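Local coordinates for protein L-lactate dehydrogenase (Trichomonas vaginalis, PDB 4UUL) that probably interconverts pyruvate and L-lactate with NAD(H) as cofactor, as a lactate dehydrogenase of the malate dehydrogenase type 2 family, at residues Ala87-Lys92 with Ser102-Ile107. The protein carries 1 engineered substitution. Numbering follows the deposited sequence. Where two conformers were deposited one is given.
Engineered in segment 87-92: Arg91 (natural residue Leu).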
loop_
_atom_site.group_PDB
_atom_site.type_symbol
_atom_site.label_atom_id
_atom_site.label_comp_id
_atom_site.label_asym_id
_atom_site.label_seq_id
_atom_site.Cartn_x
_atom_site.Cartn_y
_atom_site.Cartn_z
ATOM N N ALA B 87 -3.915 14.637 -8.915
ATOM C CA ALA B 87 -5.117 15.034 -9.644
ATOM C C ALA B 87 -4.736 15.725 -10.944
ATOM O O ALA B 87 -3.847 16.561 -10.975
ATOM C CB ALA B 87 -6.003 15.990 -8.784
ATOM N N SER B 88 -5.533 15.482 -11.978
ATOM C CA SER B 88 -5.426 16.182 -13.253
ATOM C C SER B 88 -6.759 15.991 -13.988
ATOM O O SER B 88 -7.590 15.213 -13.576
ATOM C CB SER B 88 -4.286 15.632 -14.061
ATOM O OG SER B 88 -4.515 14.319 -14.439
ATOM N N MET B 89 -6.967 16.726 -15.067
ATOM C CA MET B 89 -8.137 16.572 -15.907
ATOM C C MET B 89 -7.874 15.427 -16.854
ATOM O O MET B 89 -6.855 15.417 -17.557
ATOM C CB MET B 89 -8.396 17.878 -16.672
ATOM C CG MET B 89 -8.351 19.103 -15.763
ATOM S SD MET B 89 -9.680 19.107 -14.523
ATOM C CE MET B 89 -11.094 19.315 -15.608
ATOM N N PRO B 90 -8.788 14.441 -16.891
ATOM C CA PRO B 90 -8.602 13.391 -17.887
ATOM C C PRO B 90 -8.991 13.955 -19.275
ATOM O O PRO B 90 -9.761 14.899 -19.414
ATOM C CB PRO B 90 -9.563 12.280 -17.416
ATOM C CG PRO B 90 -10.589 12.970 -16.685
ATOM C CD PRO B 90 -9.922 14.128 -15.992
ATOM N N ARG B 91 -8.497 13.324 -20.300
ATOM C CA ARG B 91 -8.911 13.649 -21.658
ATOM C C ARG B 91 -10.378 13.253 -21.858
ATOM O O ARG B 91 -10.792 12.194 -21.428
ATOM C CB ARG B 91 -8.000 12.931 -22.654
ATOM C CG ARG B 91 -8.091 13.500 -24.102
ATOM C CD ARG B 91 -7.218 12.654 -25.041
ATOM N NE ARG B 91 -7.590 11.234 -24.978
ATOM C CZ ARG B 91 -8.574 10.673 -25.685
ATOM N NH1 ARG B 91 -9.273 11.385 -26.575
ATOM N NH2 ARG B 91 -8.849 9.387 -25.529
ATOM N N LYS B 92 -11.135 14.139 -22.496
ATOM C CA LYS B 92 -12.513 13.919 -22.813
ATOM C C LYS B 92 -12.599 13.209 -24.132
ATOM O O LYS B 92 -11.720 13.380 -24.967
ATOM C CB LYS B 92 -13.241 15.265 -22.904
ATOM C CG LYS B 92 -13.288 15.969 -21.589
ATOM C CD LYS B 92 -14.105 17.223 -21.638
ATOM C CE LYS B 92 -14.679 17.536 -20.256
ATOM N NZ LYS B 92 -13.606 17.805 -19.248
ATOM N N SER B 102 -4.217 21.691 -22.856
ATOM C CA SER B 102 -4.946 22.935 -22.623
ATOM C C SER B 102 -5.834 22.889 -21.388
ATOM O O SER B 102 -5.792 23.779 -20.561
ATOM C CB SER B 102 -5.827 23.251 -23.810
ATOM O OG SER B 102 -5.020 23.565 -24.911
ATOM N N SER B 103 -6.582 21.810 -21.214
ATOM C CA SER B 103 -7.505 21.778 -20.099
ATOM C C SER B 103 -6.706 21.771 -18.786
ATOM O O SER B 103 -7.082 22.371 -17.768
ATOM C CB SER B 103 -8.431 20.563 -20.225
ATOM O OG SER B 103 -7.668 19.365 -20.051
ATOM N N ASN B 104 -5.603 21.051 -18.773
ATOM C CA ASN B 104 -4.799 20.963 -17.558
ATOM C C ASN B 104 -4.054 22.255 -17.231
ATOM O O ASN B 104 -3.666 22.479 -16.096
ATOM C CB ASN B 104 -3.883 19.751 -17.600
ATOM C CG ASN B 104 -4.638 18.506 -17.242
ATOM O OD1 ASN B 104 -4.872 18.255 -16.071
ATOM N ND2 ASN B 104 -5.079 17.769 -18.220
ATOM N N SER B 105 -3.776 23.086 -18.251
ATOM C CA SER B 105 -3.012 24.279 -18.012
ATOM C C SER B 105 -3.689 25.160 -16.962
ATOM O O SER B 105 -3.016 25.723 -16.120
ATOM C CB SER B 105 -2.729 25.037 -19.327
ATOM O OG SER B 105 -3.915 25.631 -19.860
ATOM N N VAL B 106 -5.019 25.260 -16.997
ATOM C CA VAL B 106 -5.732 26.102 -16.062
ATOM C C VAL B 106 -5.577 25.574 -14.610
ATOM O O VAL B 106 -5.304 26.302 -13.673
ATOM C CB VAL B 106 -7.210 26.194 -16.449
ATOM C CG1 VAL B 106 -7.992 26.941 -15.365
ATOM C CG2 VAL B 106 -7.382 26.880 -17.864
ATOM N N ILE B 107 -5.774 24.270 -14.475
ATOM C CA ILE B 107 -5.650 23.574 -13.195
ATOM C C ILE B 107 -4.293 23.849 -12.570
ATOM O O ILE B 107 -4.177 24.240 -11.411
ATOM C CB ILE B 107 -5.815 22.053 -13.426
ATOM C CG1 ILE B 107 -7.228 21.747 -13.945
ATOM C CG2 ILE B 107 -5.507 21.268 -12.171
ATOM C CD1 ILE B 107 -8.334 22.438 -13.212
HETATM O O HOH W 1 -9.264 17.256 -20.820
#
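The carboxamide of Asn104 grips the backbone of Met89 with both of its ends. Its OD1 accepts from Met89 N at 2.8 Å, with the donor tilted 20° from the carbonyl plane. Its ND2 gives a nearly straight bond (176°) to Met89 O at 3.0 Å. That oxygen is met in its own carbonyl plane, on a lone pair, and it also lies close to the amide plane of Asn104. CG of Asn104 sits beside the backbone N (chi1 -80°), which brings the amide round to the loop. ND2 also bonds to Leu100 O, one turn back in the same helix. Three bonds thus hold the amide and fix which end faces which partner.

CB of Met89 points toward the helix, and the chain beyond it bends at chi2 and chi3. It crosses Ile107 at about a right angle. CG of Met89 is 3.4 Å from CG1 of Ile107, but this is doubtful as a sign of tight packing because both side chains have a second conformer. SD packs against CG1 and CD1 of the same isoleucine. CB of Met89 lies 3.8 Å from Ser103 OG. A water 2.8 Å from Ser103 OG links it to Pro90 O, to which the water donates; the same hydroxyl also bonds to Leu100 O. CB of Ser88 rests 3.4 Å from Asn104 OD1.

Ser88 contacts NADH in another structure of this protein, and Asn104 is a predicted NAD(+) site. Both segments belong to the Rossmann-type NAD-binding domain. The loop leaves strand 82-85 of the parallel sheet and leads into helix 97-118, whose early turns hold it here. Ser102, Ser105 and Val106 on that helix touch the C-terminal helix 307-337.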